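Local coordinates for protein replicative DNA helicase (Nostoc punctiforme, PDB 4O1R) that contains an intein that probably excises itself from the helicase precursor and joins the flanking segments by protein splicing, at residues Pro58-Thr63 against Lys85-Leu90; Lys69-Gly74 against Gly118-Phe123; Leu96-Asn101 against Asp105-Glu110. All blocks are in the same frame, centred on the assembly; numbering follows the deposited sequence.

Contact 1: residues Pro58-Thr63 against Lys85-Leu90; sequences PLFTLT and KRLDEL
L87 pushes its two methyl groups against F60 and L62, and this is where segments 58-63 and 85-90 pack most tightly. CD2 of L87 sits 3.5 Å from CB of F60 and 3.7 Å from F60 CG, so the methyl lodges at the root of the aromatic side chain and meets the ring obliquely. The other methyl, CD1, reaches past F60 to L62, whose CB lies 4.3 Å from it. L87 can do this because its CG is anti to the backbone N (chi1 178°), which carries the branched end out toward the strand. A second, lighter touch lies further along, where L62 CD1 is 3.8 Å from L90 CD1 and the two side chains meet at about a right angle. Leucine suits these places: the forked end lets L87 touch F60 and L62 at once, while L62 and L90 need only an apolar methyl each. F78 also packs on L87, while L96 touches both L62 and L90 and extends the apolar cluster.

The other side is loose and polar. The short 3-10 turn 87-89 lifts D88 into an exposed position, where it makes no contact with 58-63. Its carboxylate is instead gripped side-on by R86: R86 NE bonds D88 OD1 and R86 NH2 bonds D88 OD2, each at 2.8 Å and nearly straight. Both oxygens lie close to the guanidinium plane, and the fork probably helps to fix the turn.

F60 CA and L87 CA are 8.1 Å apart, and apolar side chains alone join the segments. In this all-beta intein splicing domain the 3-10 turn that follows strand 83-86 thus packs on strand 57-64 of the large antiparallel sheet, probably held mainly by burial of apolar surface, while the charges pair locally.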
ATOM      1  N   PRO A  58       1.220   5.547  15.331  1.00 11.82           N
ATOM      2  CA  PRO A  58       0.183   4.530  15.545  1.00 11.65           C
ATOM      3  C   PRO A  58      -0.186   3.802  14.257  1.00 11.57           C
ATOM      4  O   PRO A  58      -0.271   4.412  13.186  1.00 12.27           O
ATOM      5  CB  PRO A  58      -1.015   5.344  16.079  1.00 12.36           C
ATOM      6  CG  PRO A  58      -0.464   6.686  16.464  1.00 13.26           C
ATOM      7  CD  PRO A  58       0.697   6.911  15.546  1.00 12.63           C
ATOM      8  N   LEU A  59      -0.372   2.496  14.376  1.00 11.67           N
ATOM      9  CA  LEU A  59      -0.722   1.633  13.257  1.00 11.78           C
ATOM     10  C   LEU A  59      -2.068   0.978  13.466  1.00 11.53           C
ATOM     11  O   LEU A  59      -2.431   0.638  14.605  1.00 12.07           O
ATOM     12  CB  LEU A  59       0.328   0.527  13.081  1.00 12.67           C
ATOM     13  CG  LEU A  59       1.649   0.961  12.452  1.00 13.11           C
ATOM     14  CD1 LEU A  59       2.679  -0.142  12.558  1.00 16.17           C
ATOM     15  CD2 LEU A  59       1.446   1.394  10.998  1.00 13.49           C
ATOM     16  N   PHE A  60      -2.756   0.754  12.345  1.00 10.98           N
ATOM     17  CA  PHE A  60      -3.998  -0.021  12.319  1.00 10.85           C
ATOM     18  C   PHE A  60      -3.813  -1.189  11.372  1.00 10.90           C
ATOM     19  O   PHE A  60      -3.262  -1.019  10.288  1.00 11.69           O
ATOM     20  CB  PHE A  60      -5.157   0.853  11.828  1.00 11.81           C
ATOM     21  CG  PHE A  60      -5.498   1.971  12.770  1.00 13.01           C
ATOM     22  CD1 PHE A  60      -4.735   3.143  12.780  1.00 14.61           C
ATOM     23  CD2 PHE A  60      -6.550   1.845  13.671  1.00 14.74           C
ATOM     24  CE1 PHE A  60      -5.013   4.179  13.675  1.00 17.19           C
ATOM     25  CE2 PHE A  60      -6.836   2.878  14.572  1.00 17.02           C
ATOM     26  CZ  PHE A  60      -6.070   4.035  14.563  1.00 17.89           C
ATOM     27  N   THR A  61      -4.278  -2.365  11.788  1.00 11.04           N
ATOM     28  CA  THR A  61      -4.277  -3.554  10.929  1.00 11.37           C
ATOM     29  C   THR A  61      -5.601  -3.632  10.196  1.00 11.05           C
ATOM     30  O   THR A  61      -6.673  -3.675  10.823  1.00 11.40           O
ATOM     31  CB  THR A  61      -4.070  -4.815  11.753  1.00 12.33           C
ATOM     32  OG1 THR A  61      -2.866  -4.666  12.507  1.00 14.16           O
ATOM     33  CG2 THR A  61      -3.932  -6.042  10.859  1.00 13.43           C
ATOM     34  N   LEU A  62      -5.522  -3.627   8.874  1.00 10.73           N
ATOM     35  CA  LEU A  62      -6.692  -3.749   8.021  1.00 11.03           C
ATOM     36  C   LEU A  62      -6.647  -5.112   7.351  1.00 11.21           C
ATOM     37  O   LEU A  62      -5.609  -5.487   6.812  1.00 11.82           O
ATOM     38  CB  LEU A  62      -6.678  -2.619   6.996  1.00 12.13           C
ATOM     39  CG  LEU A  62      -7.837  -2.567   5.995  1.00 12.90           C
ATOM     40  CD1 LEU A  62      -8.084  -1.130   5.582  1.00 15.40           C
ATOM     41  CD2 LEU A  62      -7.542  -3.443   4.783  1.00 14.26           C
ATOM     42  N   THR A  63      -7.758  -5.847   7.411  1.00 10.97           N
ATOM     43  CA  THR A  63      -7.842  -7.181   6.810  1.00 11.32           C
ATOM     44  C   THR A  63      -9.004  -7.232   5.838  1.00 11.10           C
ATOM     45  O   THR A  63     -10.077  -6.688   6.126  1.00 11.35           O
ATOM     46  CB  THR A  63      -8.022  -8.257   7.903  1.00 11.89           C
ATOM     47  OG1 THR A  63      -6.987  -8.109   8.880  1.00 12.89           O
ATOM     48  CG2 THR A  63      -7.952  -9.672   7.331  1.00 12.99           C
ATOM     49  N   LYS A  85      -9.476   7.151   0.149  1.00 11.86           N
ATOM     50  CA  LYS A  85      -9.929   7.463   1.511  1.00 12.38           C
ATOM     51  C   LYS A  85      -8.871   7.066   2.527  1.00 11.81           C
ATOM     52  O   LYS A  85      -8.205   6.029   2.382  1.00 12.21           O
ATOM     53  CB  LYS A  85     -11.211   6.691   1.850  1.00 13.31           C
ATOM     54  CG  LYS A  85     -12.424   7.046   1.001  1.00 15.53           C
ATOM     55  CD  LYS A  85     -13.684   6.616   1.698  1.00 17.48           C
ATOM     56  CE  LYS A  85     -14.891   6.972   0.885  1.00 19.83           C
ATOM     57  NZ  LYS A  85     -16.102   6.396   1.525  1.00 20.52           N
ATOM     58  N   ARG A  86      -8.717   7.901   3.548  1.00 11.44           N
ATOM     59  CA  ARG A  86      -7.882   7.558   4.697  1.00 11.23           C
ATOM     60  C   ARG A  86      -8.376   6.285   5.362  1.00 10.82           C
ATOM     61  O   ARG A  86      -9.592   6.045   5.451  1.00 11.05           O
ATOM     62  CB  ARG A  86      -7.962   8.672   5.731  1.00 11.31           C
ATOM     63  CG  ARG A  86      -7.395  10.011   5.285  1.00 12.26           C
ATOM     64  CD  ARG A  86      -7.823  11.115   6.240  1.00 12.58           C
ATOM     65  NE  ARG A  86      -7.380  10.834   7.613  1.00 13.54           N
ATOM     66  CZ  ARG A  86      -6.447  11.515   8.271  1.00 12.61           C
ATOM     67  NH1 ARG A  86      -5.802  12.519   7.686  1.00 14.74           N
ATOM     68  NH2 ARG A  86      -6.148  11.155   9.518  1.00 13.40           N
ATOM     69  N   LEU A  87      -7.440   5.485   5.864  1.00 10.46           N
ATOM     70  CA  LEU A  87      -7.792   4.304   6.634  1.00 10.24           C
ATOM     71  C   LEU A  87      -8.793   4.647   7.748  1.00 10.37           C
ATOM     72  O   LEU A  87      -9.772   3.910   7.966  1.00 11.09           O
ATOM     73  CB  LEU A  87      -6.524   3.635   7.203  1.00 10.46           C
ATOM     74  CG  LEU A  87      -6.763   2.396   8.086  1.00 11.00           C
ATOM     75  CD1 LEU A  87      -5.577   1.437   8.001  1.00 12.46           C
ATOM     76  CD2 LEU A  87      -7.036   2.788   9.542  1.00 12.82           C
ATOM     77  N   ASP A  88      -8.567   5.773   8.429  1.00 10.35           N
ATOM     78  CA  ASP A  88      -9.434   6.135   9.541  1.00 11.17           C
ATOM     79  C   ASP A  88     -10.764   6.762   9.110  1.00 11.10           C
ATOM     80  O   ASP A  88     -11.539   7.210   9.962  1.00 11.56           O
ATOM     81  CB  ASP A  88      -8.677   6.967  10.593  1.00 12.25           C
ATOM     82  CG  ASP A  88      -8.201   8.306  10.079  1.00 12.88           C
ATOM     83  OD1 ASP A  88      -8.705   8.806   9.053  1.00 12.50           O
ATOM     84  OD2 ASP A  88      -7.294   8.880  10.732  1.00 15.82           O
ATOM     85  N   GLU A  89     -11.041   6.724   7.796  1.00 11.26           N
ATOM     86  CA  GLU A  89     -12.368   7.062   7.267  1.00 11.41           C
ATOM     87  C   GLU A  89     -13.076   5.866   6.622  1.00 10.80           C
ATOM     88  O   GLU A  89     -14.195   5.999   6.142  1.00 11.63           O
ATOM     89  CB  GLU A  89     -12.268   8.226   6.277  1.00 13.37           C
ATOM     90  CG  GLU A  89     -11.819   9.546   6.950  1.00 16.07           C
ATOM     91  CD  GLU A  89     -12.854  10.150   7.930  1.00 20.19           C
ATOM     92  OE1 GLU A  89     -14.073   9.925   7.767  1.00 22.80           O
ATOM     93  OE2 GLU A  89     -12.448  10.860   8.879  1.00 24.00           O
ATOM     94  N   LEU A  90     -12.442   4.697   6.643  1.00 10.49           N
ATOM     95  CA  LEU A  90     -13.041   3.501   6.059  1.00 10.47           C
ATOM     96  C   LEU A  90     -13.998   2.843   7.034  1.00 11.44           C
ATOM     97  O   LEU A  90     -13.827   2.926   8.256  1.00 12.93           O
ATOM     98  CB  LEU A  90     -11.952   2.506   5.660  1.00 10.61           C
ATOM     99  CG  LEU A  90     -11.015   2.970   4.543  1.00 10.76           C
ATOM    100  CD1 LEU A  90      -9.861   2.003   4.398  1.00 12.19           C
ATOM    101  CD2 LEU A  90     -11.775   3.070   3.228  1.00 13.12           C
TER

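Contact 2: residues Lys69-Gly74 against Gly118-Phe123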
ATOM      1  N   LYS A  69      -3.810  -8.409   4.281  1.00 12.96           N
ATOM      2  CA  LYS A  69      -3.662  -7.719   5.557  1.00 13.33           C
ATOM      3  C   LYS A  69      -2.526  -6.726   5.436  1.00 12.54           C
ATOM      4  O   LYS A  69      -1.493  -7.032   4.826  1.00 13.01           O
ATOM      5  CB  LYS A  69      -3.296  -8.732   6.645  1.00 15.28           C
ATOM      6  CG  LYS A  69      -3.366  -8.209   8.064  0.53 16.31           C
ATOM      7  CD  LYS A  69      -2.857  -9.253   9.046  0.53 20.35           C
ATOM      8  CE  LYS A  69      -3.837 -10.388   9.243  0.53 22.33           C
ATOM      9  NZ  LYS A  69      -3.372 -11.305  10.320  0.53 24.42           N
ATOM     10  N   ILE A  70      -2.705  -5.547   6.021  1.00 11.71           N
ATOM     11  CA  ILE A  70      -1.657  -4.539   6.024  1.00 12.24           C
ATOM     12  C   ILE A  70      -1.772  -3.720   7.291  1.00 11.64           C
ATOM     13  O   ILE A  70      -2.860  -3.591   7.854  1.00 11.60           O
ATOM     14  CB  ILE A  70      -1.739  -3.657   4.749  1.00 12.30           C
ATOM     15  CG1 ILE A  70      -0.465  -2.821   4.532  1.00 14.47           C
ATOM     16  CG2 ILE A  70      -3.019  -2.803   4.758  1.00 13.22           C
ATOM     17  CD1 ILE A  70      -0.446  -2.132   3.166  1.00 16.26           C
ATOM     18  N   ARG A  71      -0.644  -3.173   7.733  1.00 11.41           N
ATOM     19  CA  ARG A  71      -0.613  -2.291   8.904  1.00 11.46           C
ATOM     20  C   ARG A  71      -0.160  -0.919   8.459  1.00 10.82           C
ATOM     21  O   ARG A  71       0.953  -0.758   7.960  1.00 11.37           O
ATOM     22  CB  ARG A  71       0.286  -2.858  10.009  1.00 12.18           C
ATOM     23  CG  ARG A  71      -0.322  -4.157  10.547  0.58 13.53           C
ATOM     24  CD  ARG A  71       0.551  -4.867  11.534  0.58 16.10           C
ATOM     25  NE  ARG A  71       0.613  -4.140  12.788  0.58 16.71           N
ATOM     26  CZ  ARG A  71       1.739  -3.817  13.409  0.58 17.15           C
ATOM     27  NH1 ARG A  71       2.910  -4.169  12.887  0.58 17.32           N
ATOM     28  NH2 ARG A  71       1.687  -3.155  14.559  0.58 18.40           N
ATOM     29  N   ALA A  72      -1.049   0.066   8.624  1.00 10.37           N
ATOM     30  CA  ALA A  72      -0.843   1.402   8.093  1.00 10.48           C
ATOM     31  C   ALA A  72      -1.272   2.466   9.083  1.00 10.62           C
ATOM     32  O   ALA A  72      -2.078   2.218   9.979  1.00 10.81           O
ATOM     33  CB  ALA A  72      -1.612   1.581   6.770  1.00 11.70           C
ATOM     34  N   THR A  73      -0.732   3.662   8.912  1.00 10.09           N
ATOM     35  CA  THR A  73      -1.188   4.782   9.734  1.00 10.02           C
ATOM     36  C   THR A  73      -2.628   5.168   9.378  1.00 10.11           C
ATOM     37  O   THR A  73      -3.124   4.851   8.293  1.00 10.57           O
ATOM     38  CB  THR A  73      -0.268   5.988   9.587  1.00 10.27           C
ATOM     39  OG1 THR A  73      -0.236   6.389   8.212  1.00 10.42           O
ATOM     40  CG2 THR A  73       1.152   5.669  10.050  1.00 11.41           C
ATOM     41  N   GLY A  74      -3.288   5.868  10.295  1.00 10.39           N
ATOM     42  CA  GLY A  74      -4.684   6.230  10.115  1.00 11.02           C
ATOM     43  C   GLY A  74      -4.916   7.125   8.914  1.00 11.00           C
ATOM     44  O   GLY A  74      -5.992   7.104   8.321  1.00 11.81           O
ATOM     45  N   GLY A 118      -1.075  -0.723  17.759  1.00 14.99           N
ATOM     46  CA  GLY A 118       0.069  -0.207  18.504  1.00 14.71           C
ATOM     47  C   GLY A 118       0.910   0.746  17.697  1.00 14.55           C
ATOM     48  O   GLY A 118       0.557   1.117  16.586  1.00 15.98           O
ATOM     49  N   GLU A 119       2.035   1.137  18.269  1.00 14.72           N
ATOM     50  CA  GLU A 119       2.960   2.070  17.626  1.00 14.35           C
ATOM     51  C   GLU A 119       4.240   1.356  17.232  1.00 14.47           C
ATOM     52  O   GLU A 119       4.765   0.529  17.987  1.00 15.98           O
ATOM     53  CB  GLU A 119       3.304   3.229  18.574  1.00 14.85           C
ATOM     54  CG  GLU A 119       2.120   4.101  18.980  1.00 17.45           C
ATOM     55  CD  GLU A 119       2.516   5.238  19.903  1.00 20.27           C
ATOM     56  OE1 GLU A 119       3.616   5.184  20.502  1.00 23.22           O
ATOM     57  OE2 GLU A 119       1.716   6.188  20.020  1.00 22.43           O
ATOM     58  N   GLU A 120       4.742   1.681  16.046  1.00 13.98           N
ATOM     59  CA  GLU A 120       6.023   1.160  15.565  1.00 14.41           C
ATOM     60  C   GLU A 120       6.641   2.194  14.663  1.00 13.22           C
ATOM     61  O   GLU A 120       5.965   3.132  14.241  1.00 12.25           O
ATOM     62  CB  GLU A 120       5.831  -0.112  14.719  1.00 16.28           C
ATOM     63  CG  GLU A 120       5.157  -1.268  15.417  1.00 20.14           C
ATOM     64  CD  GLU A 120       5.182  -2.545  14.608  1.00 23.45           C
ATOM     65  OE1 GLU A 120       5.650  -2.545  13.445  1.00 23.10           O
ATOM     66  OE2 GLU A 120       4.724  -3.565  15.151  1.00 26.95           O
ATOM     67  N   GLU A 121       7.915   2.023  14.338  1.00 12.84           N
ATOM     68  CA  GLU A 121       8.504   2.818  13.267  1.00 12.64           C
ATOM     69  C   GLU A 121       7.775   2.529  11.948  1.00 12.58           C
ATOM     70  O   GLU A 121       7.413   1.380  11.660  1.00 13.41           O
ATOM     71  CB  GLU A 121      10.005   2.550  13.129  1.00 13.76           C
ATOM     72  CG  GLU A 121      10.672   3.534  12.194  1.00 13.59           C
ATOM     73  CD  GLU A 121      12.170   3.390  12.123  1.00 14.74           C
ATOM     74  OE1 GLU A 121      12.712   2.375  12.604  1.00 16.25           O
ATOM     75  OE2 GLU A 121      12.797   4.312  11.570  1.00 16.33           O
ATOM     76  N   VAL A 122       7.523   3.577  11.167  1.00 11.87           N
ATOM     77  CA  VAL A 122       6.778   3.432   9.920  1.00 11.93           C
ATOM     78  C   VAL A 122       7.542   4.069   8.763  1.00 11.52           C
ATOM     79  O   VAL A 122       8.406   4.931   8.969  1.00 11.88           O
ATOM     80  CB  VAL A 122       5.330   3.984  10.033  1.00 12.10           C
ATOM     81  CG1 VAL A 122       4.516   3.142  10.989  1.00 13.19           C
ATOM     82  CG2 VAL A 122       5.330   5.430  10.465  1.00 13.58           C
ATOM     83  N   PHE A 123       7.222   3.617   7.550  1.00 11.82           N
ATOM     84  CA  PHE A 123       8.033   3.866   6.361  1.00 12.09           C
ATOM     85  C   PHE A 123       7.154   4.163   5.173  1.00 12.76           C
ATOM     86  O   PHE A 123       6.000   3.733   5.098  1.00 12.88           O
ATOM     87  CB  PHE A 123       8.884   2.622   6.049  1.00 12.31           C
ATOM     88  CG  PHE A 123       9.782   2.215   7.177  1.00 12.18           C
ATOM     89  CD1 PHE A 123       9.308   1.399   8.207  1.00 12.99           C
ATOM     90  CD2 PHE A 123      11.099   2.658   7.226  1.00 13.23           C
ATOM     91  CE1 PHE A 123      10.128   1.037   9.273  1.00 14.54           C
ATOM     92  CE2 PHE A 123      11.926   2.288   8.282  1.00 13.93           C
ATOM     93  CZ  PHE A 123      11.440   1.475   9.301  1.00 13.94           C
TER
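R71 and E120 bury the most surface here, and they meet as a salt bridge. In the conformer described, one of two modelled for R71, NH1 lies 3.0 Å from E120 OE2 and 3.2 Å from E120 OE1, while NH2 reaches E120 OE2 at 3.1 Å. All three bonds are weak and bent. OE2 comes to the edge of the guanidinium, near its plane, but the carboxylate is turned 70° out of it, so the groups do not form a flat fork. A bend in the arginine chain at chi3 (71°) brings its head round to the extended glutamate, and NH2 also bonds S117 O. Putting an alanine in place of E120 removes the carboxylate, and would probably leave the charge of R71 short of this mate and its head freer to turn.

The other touch is apolar and light: T73 CG2 is 4.2 Å from V122 CG2. Threonine serves both sides, since its OG1 is engaged by N75 and the backbone of A4 while its methyl faces the valine.

In the large sheet of the intein splicing domain, strand 57-64 pairs with both strands, so these side chains reach across it, one pair to either side of the L59 side chain. A charge pair beside a light methyl contact suggests a probably electrostatic link; its weak, bent bonds and the second R71 conformer are consistent with some freedom.

Contact 3: residues Leu96-Asn101 against Asp105-Glu110; sequences LALPRN and DIYWDE. Unlike the reference sequence in segment 96-101: A97 (reference Cys). Unlike the reference sequence in segment 105-110: I106 (reference Val).
A beta hairpin brings strand 95-99 back against the start of strand 106-126, with L96 opposite D109 and L98 opposite Y107 as antiparallel hydrogen-bonded pairs. L96 N donates to D109 O at 2.8 Å and Y107 N to L98 O at 2.8 Å, each bond answered by its reciprocal. Between and beyond them A97 with W108 and P99 with I106 are non-hydrogen-bonded pairs, a position where proline's missing N-H costs nothing. Nearer the turn, R100 N adds one more main-chain bond, to D105 O at 3.0 Å.

A97 stands where the reference has cysteine. Its methyl lies over a face of the W108 six-membered ring, 4.1 Å from the centroid and 27° off the normal, a CH-pi contact.

L98, Y107 and D109 share the other face. Y107 CG sits between its backbone N and carbonyl carbon (chi1 80°), which swings the ring obliquely across L98; in the conformer described, one of two, CE2 is 3.6 Å from L98 CB. P99 O meets that ring at its edge. The Y107 hydroxyl gives a long bond to D109 OD2, an oxygen that T64 and L66 also hold.

R100 spreads one guanidinium face over Y107 CB, with CZ 3.6 Å away. Its NE reaches D105 OD2 through a water, weakly bonded on the arginine side, while D105 OD1 binds Q42. The chemistry divides along the hairpin: main-chain bonds and apolar side chains hold the paired strands, whereas near the turn the opposite charges are coupled through solvent, probably a softer tie.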
ATOM      1  N   LEU A  96     -12.071  -2.151  -1.189  1.00 11.67           N
ATOM      2  CA  LEU A  96     -10.813  -1.528  -1.611  1.00 12.45           C
ATOM      3  C   LEU A  96     -10.280  -2.204  -2.859  1.00 12.54           C
ATOM      4  O   LEU A  96     -10.500  -3.406  -3.071  1.00 12.78           O
ATOM      5  CB  LEU A  96      -9.739  -1.670  -0.532  1.00 14.32           C
ATOM      6  CG  LEU A  96     -10.027  -1.131   0.853  1.00 15.18           C
ATOM      7  CD1 LEU A  96      -8.786  -1.374   1.693  1.00 16.72           C
ATOM      8  CD2 LEU A  96     -10.353   0.348   0.743  1.00 16.54           C
ATOM      9  N   ALA A  97      -9.550  -1.431  -3.667  1.00 12.49           N
ATOM     10  CA  ALA A  97      -8.912  -1.966  -4.863  1.00 12.81           C
ATOM     11  C   ALA A  97      -7.661  -2.744  -4.515  1.00 13.13           C
ATOM     12  O   ALA A  97      -6.768  -2.239  -3.813  1.00 13.79           O
ATOM     13  CB  ALA A  97      -8.551  -0.839  -5.811  1.00 13.64           C
ATOM     14  N   LEU A  98      -7.601  -3.968  -5.023  1.00 13.88           N
ATOM     15  CA  LEU A  98      -6.463  -4.856  -4.806  1.00 15.63           C
ATOM     16  C   LEU A  98      -6.097  -5.493  -6.132  1.00 15.69           C
ATOM     17  O   LEU A  98      -6.979  -5.743  -6.942  1.00 15.46           O
ATOM     18  CB  LEU A  98      -6.850  -5.959  -3.799  1.00 17.72           C
ATOM     19  CG  LEU A  98      -6.686  -5.764  -2.285  1.00 19.65           C
ATOM     20  CD1 LEU A  98      -7.498  -4.615  -1.743  1.00 20.75           C
ATOM     21  CD2 LEU A  98      -7.095  -7.016  -1.555  1.00 21.57           C
ATOM     22  N   PRO A  99      -4.800  -5.784  -6.357  1.00 16.15           N
ATOM     23  CA  PRO A  99      -4.437  -6.529  -7.565  1.00 17.97           C
ATOM     24  C   PRO A  99      -4.968  -7.949  -7.548  1.00 20.28           C
ATOM     25  O   PRO A  99      -5.021  -8.595  -6.491  1.00 19.99           O
ATOM     26  CB  PRO A  99      -2.903  -6.567  -7.528  1.00 18.18           C
ATOM     27  CG  PRO A  99      -2.476  -5.693  -6.480  1.00 18.36           C
ATOM     28  CD  PRO A  99      -3.623  -5.389  -5.567  1.00 15.87           C
ATOM     29  N   ARG A 100      -5.357  -8.433  -8.727  1.00 23.84           N
ATOM     30  CA  ARG A 100      -5.707  -9.831  -8.899  1.00 28.45           C
ATOM     31  C   ARG A 100      -4.435 -10.667  -8.768  1.00 31.93           C
ATOM     32  O   ARG A 100      -3.323 -10.134  -8.887  1.00 32.20           O
ATOM     33  CB  ARG A 100      -6.383 -10.054 -10.260  1.00 28.48           C
ATOM     34  CG  ARG A 100      -7.725  -9.348 -10.379  1.00 30.19           C
ATOM     35  CD  ARG A 100      -8.553  -9.852 -11.560  1.00 34.23           C
ATOM     36  NE  ARG A 100      -9.914  -9.306 -11.533  1.00 38.40           N
ATOM     37  CZ  ARG A 100     -10.932  -9.829 -10.847  1.00 40.75           C
ATOM     38  NH1 ARG A 100     -10.765 -10.926 -10.113  1.00 41.67           N
ATOM     39  NH2 ARG A 100     -12.126  -9.247 -10.889  1.00 41.54           N
ATOM     40  N   ASN A 101      -4.603 -11.961  -8.505  1.00 36.24           N
ATOM     41  CA  ASN A 101      -3.474 -12.880  -8.322  1.00 39.72           C
ATOM     42  C   ASN A 101      -2.575 -12.957  -9.556  1.00 40.85           C
ATOM     43  O   ASN A 101      -1.349 -13.037  -9.443  1.00 41.43           O
ATOM     44  CB  ASN A 101      -3.973 -14.274  -7.923  1.00 40.58           C
ATOM     45  CG  ASN A 101      -4.609 -14.297  -6.538  1.00 42.32           C
ATOM     46  OD1 ASN A 101      -4.151 -13.619  -5.617  1.00 43.04           O
ATOM     47  ND2 ASN A 101      -5.663 -15.097  -6.384  1.00 43.64           N
ATOM     48  N   ASP A 105      -5.202  -6.638 -13.816  1.00 29.95           N
ATOM     49  CA  ASP A 105      -6.476  -6.086 -13.362  1.00 28.05           C
ATOM     50  C   ASP A 105      -6.560  -5.993 -11.850  1.00 25.91           C
ATOM     51  O   ASP A 105      -5.804  -6.634 -11.108  1.00 25.07           O
ATOM     52  CB  ASP A 105      -7.661  -6.926 -13.842  1.00 28.85           C
ATOM     53  CG  ASP A 105      -7.836  -6.913 -15.349  1.00 31.98           C
ATOM     54  OD1 ASP A 105      -7.028  -6.291 -16.072  1.00 35.44           O
ATOM     55  OD2 ASP A 105      -8.806  -7.542 -15.806  1.00 35.21           O
ATOM     56  N   ILE A 106      -7.518  -5.193 -11.410  1.00 23.64           N
ATOM     57  CA  ILE A 106      -7.821  -5.082  -9.990  1.00 21.90           C
ATOM     58  C   ILE A 106      -9.172  -5.723  -9.665  1.00 20.50           C
ATOM     59  O   ILE A 106     -10.010  -5.959 -10.548  1.00 21.43           O
ATOM     60  CB  ILE A 106      -7.732  -3.607  -9.463  1.00 22.68           C
ATOM     61  CG1 ILE A 106      -8.748  -2.688 -10.147  1.00 24.17           C
ATOM     62  CG2 ILE A 106      -6.300  -3.067  -9.585  1.00 23.15           C
ATOM     63  CD1 ILE A 106     -10.073  -2.589  -9.428  1.00 26.48           C
ATOM     64  N   TYR A 107      -9.361  -6.028  -8.387  1.00 18.06           N
ATOM     65  CA  TYR A 107     -10.639  -6.490  -7.878  1.00 17.75           C
ATOM     66  C   TYR A 107     -10.957  -5.689  -6.623  1.00 16.41           C
ATOM     67  O   TYR A 107     -10.060  -5.174  -5.949  1.00 16.45           O
ATOM     68  CB  TYR A 107     -10.693  -8.011  -7.695  0.50 18.05           C
ATOM     69  CG  TYR A 107     -10.030  -8.472  -6.453  0.50 17.79           C
ATOM     70  CD1 TYR A 107     -10.775  -8.764  -5.321  0.50 18.12           C
ATOM     71  CD2 TYR A 107      -8.650  -8.592  -6.391  0.50 18.99           C
ATOM     72  CE1 TYR A 107     -10.167  -9.162  -4.175  0.50 19.69           C
ATOM     73  CE2 TYR A 107      -8.034  -8.995  -5.245  0.50 19.54           C
ATOM     74  CZ  TYR A 107      -8.791  -9.275  -4.139  0.50 20.02           C
ATOM     75  OH  TYR A 107      -8.167  -9.676  -2.983  0.50 20.71           O
ATOM     76  N   TRP A 108     -12.241  -5.581  -6.314  1.00 15.55           N
ATOM     77  CA  TRP A 108     -12.696  -4.794  -5.171  1.00 15.60           C
ATOM     78  C   TRP A 108     -13.030  -5.696  -3.999  1.00 15.82           C
ATOM     79  O   TRP A 108     -14.116  -6.279  -3.958  1.00 18.02           O
ATOM     80  CB  TRP A 108     -13.933  -3.994  -5.576  1.00 15.61           C
ATOM     81  CG  TRP A 108     -13.644  -3.011  -6.662  1.00 15.02           C
ATOM     82  CD1 TRP A 108     -13.878  -3.175  -7.997  1.00 17.37           C
ATOM     83  CD2 TRP A 108     -13.036  -1.717  -6.517  1.00 14.69           C
ATOM     84  NE1 TRP A 108     -13.471  -2.059  -8.687  1.00 18.09           N
ATOM     85  CE2 TRP A 108     -12.952  -1.147  -7.803  1.00 16.62           C
ATOM     86  CE3 TRP A 108     -12.577  -0.971  -5.419  1.00 15.48           C
ATOM     87  CZ2 TRP A 108     -12.409   0.124  -8.032  1.00 17.03           C
ATOM     88  CZ3 TRP A 108     -12.037   0.298  -5.655  1.00 15.85           C
ATOM     89  CH2 TRP A 108     -11.962   0.832  -6.949  1.00 17.00           C
ATOM     90  N   ASP A 109     -12.108  -5.807  -3.050  1.00 14.27           N
ATOM     91  CA  ASP A 109     -12.284  -6.725  -1.929  1.00 14.26           C
ATOM     92  C   ASP A 109     -12.929  -6.006  -0.750  1.00 13.86           C
ATOM     93  O   ASP A 109     -12.704  -4.819  -0.527  1.00 15.81           O
ATOM     94  CB  ASP A 109     -10.938  -7.329  -1.515  1.00 14.92           C
ATOM     95  CG  ASP A 109     -11.081  -8.658  -0.773  1.00 16.40           C
ATOM     96  OD1 ASP A 109     -12.201  -9.199  -0.646  1.00 19.42           O
ATOM     97  OD2 ASP A 109     -10.033  -9.160  -0.357  1.00 20.30           O
ATOM     98  N   GLU A 110     -13.698  -6.745   0.025  1.00 13.18           N
ATOM     99  CA  GLU A 110     -14.383  -6.212   1.189  1.00 12.33           C
ATOM    100  C   GLU A 110     -13.463  -6.157   2.411  1.00 11.86           C
ATOM    101  O   GLU A 110     -12.757  -7.132   2.708  1.00 12.45           O
ATOM    102  CB  GLU A 110     -15.558  -7.143   1.497  1.00 13.05           C
ATOM    103  CG  GLU A 110     -16.448  -6.643   2.602  1.00 13.74           C
ATOM    104  CD  GLU A 110     -17.331  -7.715   3.184  1.00 17.88           C
ATOM    105  OE1 GLU A 110     -16.856  -8.853   3.383  1.00 21.66           O
ATOM    106  OE2 GLU A 110     -18.483  -7.398   3.492  1.00 20.25           O
TER
HETATM  107  O   HOH W   1     -10.784  -8.358 -14.181  1.00 59.98           O

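In the fold
Contacts 1 and 2 are close neighbours, their centres 9 Å apart, and strand 57-64 links them: it pairs with 69-72 on one side and 106-126 on the other, with L59 N probably bonded to G118 O. Their segments interleave along the chain. Contact 3 opens after contact 1 has closed and is nested inside the loop that contact 2 closes. Its centre lies about 17 Å from that of contact 1, although the two meet at their margins, where L62 and L90 touch L96, and about 21 Å from that of contact 2. Strand 106-126 carries halves of contacts 2 and 3 on opposite sides of the chain's centre, tying distant parts of the all-beta intein fold into one sheet.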